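Local coordinates for protein serine acetyltransferase 1, putative (Entamoeba histolytica, PDB 7BW9) that probably acetylates serine on the path to cysteine, and here holds free cysteine between the subunits of a trimer, at residues T162-H167 against F176-G181; P168-G173 against V184-T189; R222-G227 against A236-N241; I226-V231 against I244-K249. One frame throughout, in Å; residues are numbered along the deposited sequence. Where two conformers were deposited one is given.

Contact 1. Residues T162-H167 against F176-G181. With CYS (cysteine), chain D.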
loop_
_atom_site.group_PDB
_atom_site.type_symbol
_atom_site.label_atom_id
_atom_site.label_comp_id
_atom_site.label_asym_id
_atom_site.label_seq_id
_atom_site.Cartn_x
_atom_site.Cartn_y
_atom_site.Cartn_z
ATOM N N THR A 162 -3.123 4.264 -2.153
ATOM C CA THR A 162 -3.767 3.140 -2.833
ATOM C C THR A 162 -2.842 1.970 -3.112
ATOM O O THR A 162 -3.328 0.892 -3.462
ATOM C CB THR A 162 -4.359 3.593 -4.175
ATOM O OG1 THR A 162 -3.280 3.971 -5.037
ATOM C CG2 THR A 162 -5.286 4.779 -3.973
ATOM N N GLY A 163 -1.532 2.150 -3.001
ATOM C CA GLY A 163 -0.636 1.158 -3.534
ATOM C C GLY A 163 -0.638 1.031 -5.046
ATOM O O GLY A 163 -0.001 0.114 -5.572
ATOM N N ILE A 164 -1.327 1.917 -5.765
ATOM C CA ILE A 164 -1.337 1.931 -7.226
ATOM C C ILE A 164 -0.364 2.990 -7.717
ATOM O O ILE A 164 -0.441 4.159 -7.303
ATOM C CB ILE A 164 -2.741 2.207 -7.784
ATOM C CG1 ILE A 164 -3.757 1.208 -7.231
ATOM C CG2 ILE A 164 -2.698 2.201 -9.334
ATOM C CD1 ILE A 164 -5.194 1.567 -7.620
ATOM N N ASP A 165 0.534 2.594 -8.613
ATOM C CA ASP A 165 1.642 3.442 -9.047
ATOM C C ASP A 165 1.475 3.733 -10.530
ATOM O O ASP A 165 1.821 2.892 -11.369
ATOM C CB ASP A 165 2.973 2.757 -8.758
ATOM C CG ASP A 165 4.162 3.679 -8.916
ATOM O OD1 ASP A 165 4.012 4.769 -9.506
ATOM O OD2 ASP A 165 5.257 3.312 -8.434
ATOM N N ILE A 166 0.965 4.921 -10.861
ATOM C CA ILE A 166 0.791 5.335 -12.252
ATOM C C ILE A 166 1.551 6.631 -12.483
ATOM O O ILE A 166 1.357 7.616 -11.751
ATOM C CB ILE A 166 -0.691 5.527 -12.627
ATOM C CG1 ILE A 166 -1.490 4.261 -12.365
ATOM C CG2 ILE A 166 -0.817 5.963 -14.093
ATOM C CD1 ILE A 166 -2.955 4.405 -12.731
ATOM N N HIS A 167 2.386 6.644 -13.515
ATOM C CA HIS A 167 3.171 7.834 -13.789
ATOM C C HIS A 167 2.280 8.951 -14.343
ATOM O O HIS A 167 1.313 8.688 -15.060
ATOM C CB HIS A 167 4.293 7.519 -14.774
ATOM C CG HIS A 167 5.381 8.544 -14.790
ATOM N ND1 HIS A 167 5.298 9.703 -15.533
ATOM C CD2 HIS A 167 6.568 8.597 -14.138
ATOM C CE1 HIS A 167 6.384 10.430 -15.332
ATOM N NE2 HIS A 167 7.175 9.778 -14.496
ATOM N N PHE A 176 -11.510 3.250 -18.328
ATOM C CA PHE A 176 -10.399 2.460 -17.810
ATOM C C PHE A 176 -10.735 1.982 -16.403
ATOM O O PHE A 176 -11.090 2.797 -15.541
ATOM C CB PHE A 176 -9.110 3.294 -17.812
ATOM C CG PHE A 176 -7.899 2.551 -17.306
ATOM C CD1 PHE A 176 -7.517 1.350 -17.888
ATOM C CD2 PHE A 176 -7.143 3.054 -16.255
ATOM C CE1 PHE A 176 -6.398 0.657 -17.428
ATOM C CE2 PHE A 176 -6.028 2.376 -15.797
ATOM C CZ PHE A 176 -5.651 1.177 -16.387
ATOM N N PHE A 177 -10.606 0.676 -16.159
ATOM C CA PHE A 177 -10.932 0.091 -14.855
ATOM C C PHE A 177 -9.738 -0.676 -14.287
ATOM O O PHE A 177 -9.248 -1.638 -14.902
ATOM C CB PHE A 177 -12.154 -0.829 -14.949
ATOM C CG PHE A 177 -12.525 -1.511 -13.640
ATOM C CD1 PHE A 177 -12.407 -0.843 -12.414
ATOM C CD2 PHE A 177 -13.040 -2.800 -13.643
ATOM C CE1 PHE A 177 -12.774 -1.463 -11.223
ATOM C CE2 PHE A 177 -13.398 -3.433 -12.451
ATOM C CZ PHE A 177 -13.266 -2.759 -11.242
ATOM N N ILE A 178 -9.275 -0.251 -13.114
ATOM C CA ILE A 178 -8.334 -1.015 -12.298
ATOM C C ILE A 178 -9.123 -1.620 -11.145
ATOM O O ILE A 178 -9.715 -0.885 -10.344
ATOM C CB ILE A 178 -7.185 -0.136 -11.780
ATOM C CG1 ILE A 178 -6.299 0.325 -12.932
ATOM C CG2 ILE A 178 -6.345 -0.884 -10.741
ATOM C CD1 ILE A 178 -5.247 1.314 -12.520
ATOM N N ASP A 179 -9.166 -2.951 -11.078
ATOM C CA ASP A 179 -9.803 -3.664 -9.972
ATOM C C ASP A 179 -8.741 -4.050 -8.954
ATOM O O ASP A 179 -7.699 -4.597 -9.328
ATOM C CB ASP A 179 -10.547 -4.914 -10.455
ATOM C CG ASP A 179 -11.642 -5.376 -9.470
ATOM O OD1 ASP A 179 -11.840 -4.726 -8.413
ATOM O OD2 ASP A 179 -12.311 -6.400 -9.755
ATOM N N HIS A 180 -9.006 -3.744 -7.675
ATOM C CA HIS A 180 -8.112 -4.032 -6.551
ATOM C C HIS A 180 -6.871 -3.147 -6.610
ATOM O O HIS A 180 -6.717 -2.253 -5.776
ATOM C CB HIS A 180 -7.727 -5.518 -6.499
ATOM C CG HIS A 180 -8.907 -6.446 -6.446
ATOM N ND1 HIS A 180 -9.867 -6.378 -5.458
ATOM C CD2 HIS A 180 -9.283 -7.463 -7.264
ATOM C CE1 HIS A 180 -10.783 -7.310 -5.670
ATOM N NE2 HIS A 180 -10.456 -7.982 -6.761
ATOM N N GLY A 181 -5.956 -3.403 -7.549
ATOM C CA GLY A 181 -4.977 -2.411 -7.935
ATOM C C GLY A 181 -3.660 -2.391 -7.177
ATOM O O GLY A 181 -2.682 -1.842 -7.708
HETATM N N CYS D . -13.769 -8.006 -8.101
HETATM C CA CYS D . -13.989 -9.193 -8.970
HETATM C C CYS D . -15.129 -10.072 -8.420
HETATM O O CYS D . -15.663 -9.789 -7.394
HETATM C CB CYS D . -12.694 -9.977 -9.132
HETATM S SG CYS D . -12.056 -10.684 -7.596
HETATM O OXT CYS D . -15.460 -11.043 -9.083
HETATM O O HOH W 1 -5.730 -0.327 -4.181
#

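Contact 2. Residues P168-G173 against V184-T189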
loop_
_atom_site.group_PDB
_atom_site.type_symbol
_atom_site.label_atom_id
_atom_site.label_comp_id
_atom_site.label_asym_id
_atom_site.label_seq_id
_atom_site.Cartn_x
_atom_site.Cartn_y
_atom_site.Cartn_z
ATOM N N PRO A 168 2.571 10.211 -14.003
ATOM C CA PRO A 168 1.781 11.313 -14.579
ATOM C C PRO A 168 1.862 11.394 -16.095
ATOM O O PRO A 168 0.930 11.898 -16.739
ATOM C CB PRO A 168 2.371 12.568 -13.906
ATOM C CG PRO A 168 3.752 12.145 -13.453
ATOM C CD PRO A 168 3.617 10.694 -13.084
ATOM N N GLY A 169 2.945 10.909 -16.695
ATOM C CA GLY A 169 3.054 10.920 -18.144
ATOM C C GLY A 169 2.221 9.878 -18.855
ATOM O O GLY A 169 1.982 10.016 -20.057
ATOM N N THR A 170 1.756 8.847 -18.147
ATOM C CA THR A 170 0.974 7.792 -18.787
ATOM C C THR A 170 -0.230 8.371 -19.533
ATOM O O THR A 170 -0.932 9.240 -19.018
ATOM C CB THR A 170 0.508 6.788 -17.732
ATOM O OG1 THR A 170 1.641 6.300 -17.005
ATOM C CG2 THR A 170 -0.209 5.628 -18.372
ATOM N N SER A 171 -0.450 7.890 -20.759
ATOM C CA SER A 171 -1.595 8.259 -21.585
ATOM C C SER A 171 -2.654 7.162 -21.502
ATOM O O SER A 171 -2.386 6.008 -21.868
ATOM C CB SER A 171 -1.154 8.457 -23.038
ATOM O OG SER A 171 -2.258 8.810 -23.840
ATOM N N ILE A 172 -3.851 7.516 -21.040
ATOM C CA ILE A 172 -4.887 6.534 -20.736
ATOM C C ILE A 172 -6.204 6.959 -21.370
ATOM O O ILE A 172 -6.691 8.061 -21.108
ATOM C CB ILE A 172 -5.060 6.360 -19.213
ATOM C CG1 ILE A 172 -3.734 5.895 -18.597
ATOM C CG2 ILE A 172 -6.231 5.394 -18.914
ATOM C CD1 ILE A 172 -3.748 5.775 -17.070
ATOM N N GLY A 173 -6.802 6.066 -22.154
ATOM C CA GLY A 173 -8.083 6.331 -22.774
ATOM C C GLY A 173 -9.242 6.183 -21.803
ATOM O O GLY A 173 -9.078 6.082 -20.586
ATOM N N VAL A 184 -0.070 -2.472 -8.864
ATOM C CA VAL A 184 -0.088 -2.004 -10.250
ATOM C C VAL A 184 0.977 -0.939 -10.432
ATOM O O VAL A 184 1.111 -0.019 -9.615
ATOM C CB VAL A 184 -1.481 -1.477 -10.626
ATOM C CG1 VAL A 184 -1.455 -0.718 -11.982
ATOM C CG2 VAL A 184 -2.475 -2.619 -10.665
ATOM N N VAL A 185 1.756 -1.071 -11.504
ATOM C CA VAL A 185 2.797 -0.112 -11.862
ATOM C C VAL A 185 2.705 0.149 -13.355
ATOM O O VAL A 185 2.811 -0.790 -14.161
ATOM C CB VAL A 185 4.207 -0.620 -11.509
ATOM C CG1 VAL A 185 5.252 0.309 -12.110
ATOM C CG2 VAL A 185 4.359 -0.760 -9.987
ATOM N N ILE A 186 2.534 1.414 -13.731
ATOM C CA ILE A 186 2.357 1.813 -15.120
ATOM C C ILE A 186 3.274 2.996 -15.397
ATOM O O ILE A 186 3.110 4.064 -14.795
ATOM C CB ILE A 186 0.899 2.185 -15.435
ATOM C CG1 ILE A 186 -0.043 1.039 -15.049
ATOM C CG2 ILE A 186 0.780 2.578 -16.900
ATOM C CD1 ILE A 186 -1.498 1.242 -15.490
ATOM N N GLY A 187 4.198 2.826 -16.356
ATOM C CA GLY A 187 5.313 3.738 -16.508
ATOM C C GLY A 187 5.018 4.980 -17.338
ATOM O O GLY A 187 3.959 5.127 -17.961
ATOM N N GLU A 188 6.029 5.856 -17.358
ATOM C CA GLU A 188 5.876 7.209 -17.890
ATOM C C GLU A 188 5.402 7.225 -19.333
ATOM O O GLU A 188 4.591 8.078 -19.710
ATOM C CB GLU A 188 7.199 7.954 -17.768
ATOM C CG GLU A 188 7.231 9.335 -18.393
ATOM C CD GLU A 188 8.537 10.066 -18.088
ATOM O OE1 GLU A 188 9.560 9.396 -17.827
ATOM O OE2 GLU A 188 8.546 11.312 -18.103
ATOM N N THR A 189 5.910 6.315 -20.170
ATOM C CA THR A 189 5.640 6.403 -21.597
ATOM C C THR A 189 4.615 5.382 -22.065
ATOM O O THR A 189 4.390 5.251 -23.268
ATOM C CB THR A 189 6.941 6.261 -22.386
ATOM O OG1 THR A 189 7.399 4.904 -22.316
ATOM C CG2 THR A 189 8.014 7.209 -21.807
#

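Contact 3. Residues R222-G227 against A236-N241. With CYS (cysteine), chain E.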
loop_
_atom_site.group_PDB
_atom_site.type_symbol
_atom_site.label_atom_id
_atom_site.label_comp_id
_atom_site.label_asym_id
_atom_site.label_seq_id
_atom_site.Cartn_x
_atom_site.Cartn_y
_atom_site.Cartn_z
ATOM N N ARG A 222 9.666 3.381 -23.787
ATOM C CA ARG A 222 10.294 2.254 -23.109
ATOM C C ARG A 222 9.294 1.418 -22.320
ATOM O O ARG A 222 9.687 0.441 -21.682
ATOM C CB ARG A 222 11.410 2.754 -22.182
ATOM C CG ARG A 222 10.929 3.750 -21.104
ATOM C CD ARG A 222 12.105 4.381 -20.333
ATOM N NE ARG A 222 11.688 5.022 -19.086
ATOM C CZ ARG A 222 11.205 6.265 -18.986
ATOM N NH1 ARG A 222 11.083 7.037 -20.068
ATOM N NH2 ARG A 222 10.854 6.749 -17.791
ATOM N N HIS A 223 8.020 1.769 -22.355
ATOM C CA HIS A 223 6.932 1.110 -21.656
ATOM C C HIS A 223 5.918 0.678 -22.696
ATOM O O HIS A 223 5.949 1.166 -23.828
ATOM C CB HIS A 223 6.273 2.060 -20.638
ATOM C CG HIS A 223 7.219 2.592 -19.606
ATOM N ND1 HIS A 223 7.631 3.905 -19.581
ATOM C CD2 HIS A 223 7.847 1.983 -18.569
ATOM C CE1 HIS A 223 8.472 4.088 -18.578
ATOM N NE2 HIS A 223 8.617 2.938 -17.942
ATOM N N PRO A 224 5.002 -0.220 -22.357
ATOM C CA PRO A 224 4.101 -0.774 -23.370
ATOM C C PRO A 224 3.002 0.183 -23.799
ATOM O O PRO A 224 2.565 1.074 -23.056
ATOM C CB PRO A 224 3.488 -1.997 -22.674
ATOM C CG PRO A 224 4.436 -2.328 -21.576
ATOM C CD PRO A 224 4.960 -1.006 -21.115
ATOM N N THR A 225 2.542 -0.056 -25.024
ATOM C CA THR A 225 1.301 0.483 -25.576
ATOM C C THR A 225 0.280 -0.639 -25.660
ATOM O O THR A 225 0.564 -1.695 -26.247
ATOM C CB THR A 225 1.516 1.043 -26.987
ATOM O OG1 THR A 225 2.325 2.215 -26.931
ATOM C CG2 THR A 225 0.179 1.383 -27.660
ATOM N N ILE A 226 -0.900 -0.433 -25.085
ATOM C CA ILE A 226 -1.928 -1.458 -25.190
ATOM C C ILE A 226 -3.162 -0.858 -25.852
ATOM O O ILE A 226 -3.462 0.330 -25.705
ATOM C CB ILE A 226 -2.252 -2.105 -23.824
ATOM C CG1 ILE A 226 -3.129 -1.206 -22.962
ATOM C CG2 ILE A 226 -0.960 -2.426 -23.064
ATOM C CD1 ILE A 226 -3.312 -1.754 -21.562
ATOM N N GLY A 227 -3.858 -1.685 -26.624
ATOM C CA GLY A 227 -5.003 -1.252 -27.409
ATOM C C GLY A 227 -6.278 -1.170 -26.590
ATOM O O GLY A 227 -6.255 -1.086 -25.364
ATOM N N ALA A 236 0.418 -10.185 -13.949
ATOM C CA ALA A 236 1.094 -10.181 -15.242
ATOM C C ALA A 236 2.106 -9.048 -15.308
ATOM O O ALA A 236 1.847 -7.935 -14.836
ATOM C CB ALA A 236 0.093 -10.053 -16.385
ATOM N N LYS A 237 3.274 -9.343 -15.887
ATOM C CA LYS A 237 4.358 -8.378 -16.059
ATOM C C LYS A 237 4.541 -8.129 -17.554
ATOM O O LYS A 237 5.009 -9.013 -18.287
ATOM C CB LYS A 237 5.652 -8.884 -15.417
ATOM C CG LYS A 237 5.530 -9.251 -13.930
ATOM C CD LYS A 237 5.087 -8.053 -13.083
ATOM C CE LYS A 237 5.008 -8.392 -11.578
ATOM N NZ LYS A 237 4.213 -9.652 -11.363
ATOM N N VAL A 238 4.160 -6.938 -18.007
ATOM C CA VAL A 238 4.211 -6.559 -19.416
ATOM C C VAL A 238 5.309 -5.521 -19.569
ATOM O O VAL A 238 5.163 -4.383 -19.111
ATOM C CB VAL A 238 2.863 -6.026 -19.894
ATOM C CG1 VAL A 238 2.914 -5.671 -21.381
ATOM C CG2 VAL A 238 1.769 -7.042 -19.587
ATOM N N LEU A 239 6.425 -5.900 -20.188
ATOM C CA LEU A 239 7.659 -5.132 -20.076
ATOM C C LEU A 239 8.226 -4.727 -21.433
ATOM O O LEU A 239 8.306 -5.540 -22.361
ATOM C CB LEU A 239 8.719 -5.927 -19.308
ATOM C CG LEU A 239 8.319 -6.385 -17.902
ATOM C CD1 LEU A 239 9.525 -7.011 -17.195
ATOM C CD2 LEU A 239 7.750 -5.219 -17.078
ATOM N N GLY A 240 8.663 -3.478 -21.517
ATOM C CA GLY A 240 9.408 -2.974 -22.653
ATOM C C GLY A 240 8.540 -2.153 -23.583
ATOM O O GLY A 240 7.327 -1.986 -23.393
ATOM N N ASN A 241 9.190 -1.649 -24.630
ATOM C CA ASN A 241 8.499 -0.930 -25.704
ATOM C C ASN A 241 7.896 -1.927 -26.692
ATOM O O ASN A 241 8.375 -2.141 -27.810
ATOM C CB ASN A 241 9.438 0.028 -26.410
ATOM C CG ASN A 241 8.781 0.710 -27.610
ATOM O OD1 ASN A 241 7.545 0.818 -27.708
ATOM N ND2 ASN A 241 9.602 1.168 -28.525
HETATM N N CYS E . 10.953 3.726 -13.455
HETATM C CA CYS E . 11.601 2.970 -14.559
HETATM C C CYS E . 11.430 3.727 -15.884
HETATM O O CYS E . 10.812 4.786 -15.856
HETATM C CB CYS E . 11.045 1.555 -14.674
HETATM S SG CYS E . 9.269 1.468 -15.017
HETATM O OXT CYS E . 11.917 3.273 -16.881
#

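Contact 4. Residues I226-V231 against I244-K249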
loop_
_atom_site.group_PDB
_atom_site.type_symbol
_atom_site.label_atom_id
_atom_site.label_comp_id
_atom_site.label_asym_id
_atom_site.label_seq_id
_atom_site.Cartn_x
_atom_site.Cartn_y
_atom_site.Cartn_z
ATOM N N ILE A 226 -0.900 -0.433 -25.085
ATOM C CA ILE A 226 -1.928 -1.458 -25.190
ATOM C C ILE A 226 -3.162 -0.858 -25.852
ATOM O O ILE A 226 -3.462 0.330 -25.705
ATOM C CB ILE A 226 -2.252 -2.105 -23.824
ATOM C CG1 ILE A 226 -3.129 -1.206 -22.962
ATOM C CG2 ILE A 226 -0.960 -2.426 -23.064
ATOM C CD1 ILE A 226 -3.312 -1.754 -21.562
ATOM N N GLY A 227 -3.858 -1.685 -26.624
ATOM C CA GLY A 227 -5.003 -1.252 -27.409
ATOM C C GLY A 227 -6.278 -1.170 -26.590
ATOM O O GLY A 227 -6.255 -1.086 -25.364
ATOM N N ASP A 228 -7.408 -1.228 -27.281
ATOM C CA ASP A 228 -8.712 -1.203 -26.644
ATOM C C ASP A 228 -9.139 -2.603 -26.217
ATOM O O ASP A 228 -8.732 -3.612 -26.797
ATOM C CB ASP A 228 -9.778 -0.628 -27.586
ATOM C CG ASP A 228 -9.383 0.706 -28.202
ATOM O OD1 ASP A 228 -8.568 1.454 -27.618
ATOM O OD2 ASP A 228 -9.910 1.011 -29.296
ATOM N N PHE A 229 -10.013 -2.647 -25.212
ATOM C CA PHE A 229 -10.632 -3.886 -24.732
ATOM C C PHE A 229 -9.603 -4.917 -24.268
ATOM O O PHE A 229 -9.860 -6.119 -24.303
ATOM C CB PHE A 229 -11.564 -4.488 -25.796
ATOM C CG PHE A 229 -12.571 -3.502 -26.327
ATOM C CD1 PHE A 229 -13.687 -3.173 -25.581
ATOM C CD2 PHE A 229 -12.385 -2.888 -27.563
ATOM C CE1 PHE A 229 -14.622 -2.241 -26.051
ATOM C CE2 PHE A 229 -13.304 -1.956 -28.048
ATOM C CZ PHE A 229 -14.426 -1.630 -27.283
ATOM N N VAL A 230 -8.443 -4.469 -23.797
ATOM C CA VAL A 230 -7.423 -5.381 -23.277
ATOM C C VAL A 230 -7.707 -5.663 -21.809
ATOM O O VAL A 230 -8.009 -4.742 -21.040
ATOM C CB VAL A 230 -6.016 -4.790 -23.473
ATOM C CG1 VAL A 230 -4.945 -5.614 -22.716
ATOM C CG2 VAL A 230 -5.684 -4.714 -24.957
ATOM N N VAL A 231 -7.613 -6.937 -21.408
ATOM C CA VAL A 231 -7.728 -7.348 -20.007
ATOM C C VAL A 231 -6.401 -7.959 -19.575
ATOM O O VAL A 231 -5.887 -8.871 -20.238
ATOM C CB VAL A 231 -8.871 -8.356 -19.788
ATOM C CG1 VAL A 231 -8.936 -8.763 -18.327
ATOM C CG2 VAL A 231 -10.207 -7.806 -20.257
ATOM N N ILE A 244 0.569 -4.264 -27.413
ATOM C CA ILE A 244 -0.446 -5.288 -27.193
ATOM C C ILE A 244 -1.680 -4.857 -27.963
ATOM O O ILE A 244 -2.266 -3.807 -27.667
ATOM C CB ILE A 244 -0.775 -5.465 -25.699
ATOM C CG1 ILE A 244 0.481 -5.813 -24.887
ATOM C CG2 ILE A 244 -1.892 -6.498 -25.502
ATOM C CD1 ILE A 244 1.299 -6.909 -25.473
ATOM N N GLY A 245 -2.086 -5.662 -28.933
ATOM C CA GLY A 245 -3.219 -5.299 -29.754
ATOM C C GLY A 245 -4.512 -5.218 -28.961
ATOM O O GLY A 245 -4.595 -5.581 -27.786
ATOM N N SER A 246 -5.547 -4.729 -29.639
ATOM C CA SER A 246 -6.882 -4.674 -29.067
ATOM C C SER A 246 -7.464 -6.070 -28.886
ATOM O O SER A 246 -7.098 -7.017 -29.591
ATOM C CB SER A 246 -7.806 -3.861 -29.966
ATOM O OG SER A 246 -7.261 -2.583 -30.224
ATOM N N ASN A 247 -8.383 -6.189 -27.928
ATOM C CA ASN A 247 -9.126 -7.428 -27.665
ATOM C C ASN A 247 -8.211 -8.573 -27.226
ATOM O O ASN A 247 -8.474 -9.741 -27.522
ATOM C CB ASN A 247 -9.958 -7.854 -28.883
ATOM C CG ASN A 247 -11.036 -6.844 -29.244
ATOM O OD1 ASN A 247 -10.994 -6.221 -30.307
ATOM N ND2 ASN A 247 -12.012 -6.686 -28.361
ATOM N N VAL A 248 -7.136 -8.258 -26.511
ATOM C CA VAL A 248 -6.206 -9.251 -25.985
ATOM C C VAL A 248 -6.527 -9.458 -24.511
ATOM O O VAL A 248 -6.791 -8.488 -23.784
ATOM C CB VAL A 248 -4.748 -8.807 -26.190
ATOM C CG1 VAL A 248 -3.779 -9.643 -25.328
ATOM C CG2 VAL A 248 -4.379 -8.892 -27.667
ATOM N N LYS A 249 -6.582 -10.722 -24.092
ATOM C CA LYS A 249 -6.723 -11.106 -22.688
ATOM C C LYS A 249 -5.427 -11.771 -22.235
ATOM O O LYS A 249 -4.991 -12.766 -22.830
ATOM C CB LYS A 249 -7.900 -12.059 -22.486
ATOM C CG LYS A 249 -9.127 -11.748 -23.327
ATOM C CD LYS A 249 -10.045 -10.769 -22.624
ATOM C CE LYS A 249 -11.332 -10.508 -23.412
ATOM N NZ LYS A 249 -12.311 -11.636 -23.317
HETATM O O HOH W 2 -9.252 -1.094 -31.230
#

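Contact 1. Residues T162-H167 against F176-G181
A single water ties the carbonyls of T162 and H180. It donates to both, at 2.7 Å to H180 O and 2.8 Å to T162 O, a water-mediated link, with no direct hydrogen bond between the segments. T162 closes helix 148-162, and its OG1 accepts from I164 N two residues on, an ST turn that starts the chain toward strand 165-166. The side chains that pack together across the segments are isoleucines. I178 meets two of them in different ways. Its CD1 reaches tip to tip toward I166 CD1, 3.9 Å away. Its CG2 lies beside I164 CD1 at 4.1 Å, the two side chains sliding past each other in opposite directions. I164 CG1, held beside its own backbone N (chi1 -55°), rests on G181 O at 3.3 Å. D179 OD2 accepts from the amino N of the bound cysteine at 2.7 Å. D179 OD1 sits over the centre of the H180 ring, while the cysteine SG lies in the ring plane, 3.2 Å from H180 NE2. H180 ND1 bonds D165 of the third subunit. Isoleucines filling the prism of a left-handed beta helix, with a ligand site outside at the subunit boundary, are typical of this acyltransferase fold.

Contact 2. Residues P168-G173 against V184-T189
This is a buried contact in which backbone and the T170 side chain meet the end of strand 185-186 and the turn that follows it, where one coil of the left-handed beta helix stacks on the next. Residues 168-170 round the corner between strands 165-166 and 171-172. G187 and E188 begin the matching corner between strands 185-186 and 191-192. G169 and E188 have the nearest CA atoms, 4.7 Å apart. With no side chain on G169, the two backbones come close, and G169 C lies 3.1 Å from E188 O. T170 supplies the side-chain part. Its OG1 lies 2.8 Å from G187 O and also within reach of H167 O. The methyl of T170 points to the inside of the coil. CG2 is anti to the backbone N, and it touches I186 CG2 at 3.5 Å, a tight methyl pair in which the two side chains cross at about a right angle. Such stacking of corners, with small residues at the turns and isoleucines turned inward, is the plan of hexapeptide-repeat proteins. I186 continues onto I192 of the following strand. The outer side of the same turn borders the cysteine site, as second shell. E188 starts out away from P168-G173, and its carboxylate is held at both oxygens. OE1 makes a salt bridge with R222, and OE2 a hydrogen bond with Y143. A116 of the second subunit packs on E188.

Contact 3. Residues R222-G227 against A236-N241
P224 lies directly against G240 and V238. The proline nitrogen has no hydrogen to give, so G240 O, 3.1 Å from P224 N, is met by packing and not by a bond. P224 CG makes the closest side-chain contacts. It is 3.3 Å from V238 O and 3.7 Å from V238 CG1, the methyl that stands anti to its backbone N (chi1 -178°). G240 CA also makes a weak C-H...O contact with R222 O. Here the chain leaves a long loop and rejoins the left-handed beta helix, and the corner after strand 237-239 is stacked on that return. K221, just before the segment, joins both sides: its NZ bonds H223 O and N241 OD1. R222 and H223 start out away from A236-N241, and their ends meet the bound cysteine. The R222 guanidinium grips the carboxylate with two nearly straight bonds. R222 NE gives to OXT at 2.8 Å with an angle of 170°, and R222 NH2 gives to O at 2.8 Å. H223 CE1 lies over one guanidinium face, off centre, and H223 NE2 comes to 3.3 Å from the ligand SG. In the second shell, T189 OG1 holds H223 ND1, and N220 OD1 bonds R222 NH1. D179 and D114 of the second subunit bond the same cysteine.

Contact 4. Residues I226-V231 against I244-K249
The amide of N247 and the ring of F229 lie side by side and point the same way, their planes 1° apart. For N247 this is one of two modelled conformers, so the pairing is tentative; its ND2 is 3.4 Å from F229 CB and oblique to the ring. W195 meets F229 too, again almost parallel, so a flat row of groups runs down this corner. Both F229 and N247 have positive phi, which turns the chain sharply at the same place in each coil. Stacked corners of this kind are the repeating element of the left-handed beta helix. The backbones are tied by N247 N to D228 O at 2.8 Å, G227 N to I244 O at 2.9 Å and V231 N to V248 O at 3.0 Å. S246 OG also accepts from D228 N at 3.2 Å. D228 OD1 does the same for N194 N one coil earlier, and a water joins D228 OD2 to S246 OG. On the inner face, I226 and I244 cross obliquely, with I226 CG2, in one of its two conformers, 4.0 Å from I244 CB. V230 CG2 presses on G245 O at 3.2 Å. Past the corner, V231 and K249 turn to the outer face. K249 CD lies 3.8 Å from V231 CG2. S208 and F209 of the third subunit pack on V231 and K249.

In the fold
All four contacts belong to one left-handed beta helix, at different heights and faces. Contacts 1, 2 and 3 are buried. Contact 4 is partly buried and more open at the corner, where F229 is exposed. Contact 1 packs isoleucines across the inside of the prism, and its strand 165-166 pairs with strand 185-186 of contact 2. Contacts 2 and 3 join corners by backbone and side-chain packing; contact 2 supports the R222 and H223 that meet cysteine in contact 3. D179 of another subunit, a residue of contact 1, contributes to that site. Contact 4 shares I226 and G227 with contact 3. Backbone hydrogen bonds join the two segments of contact 4, and none join those of contact 3.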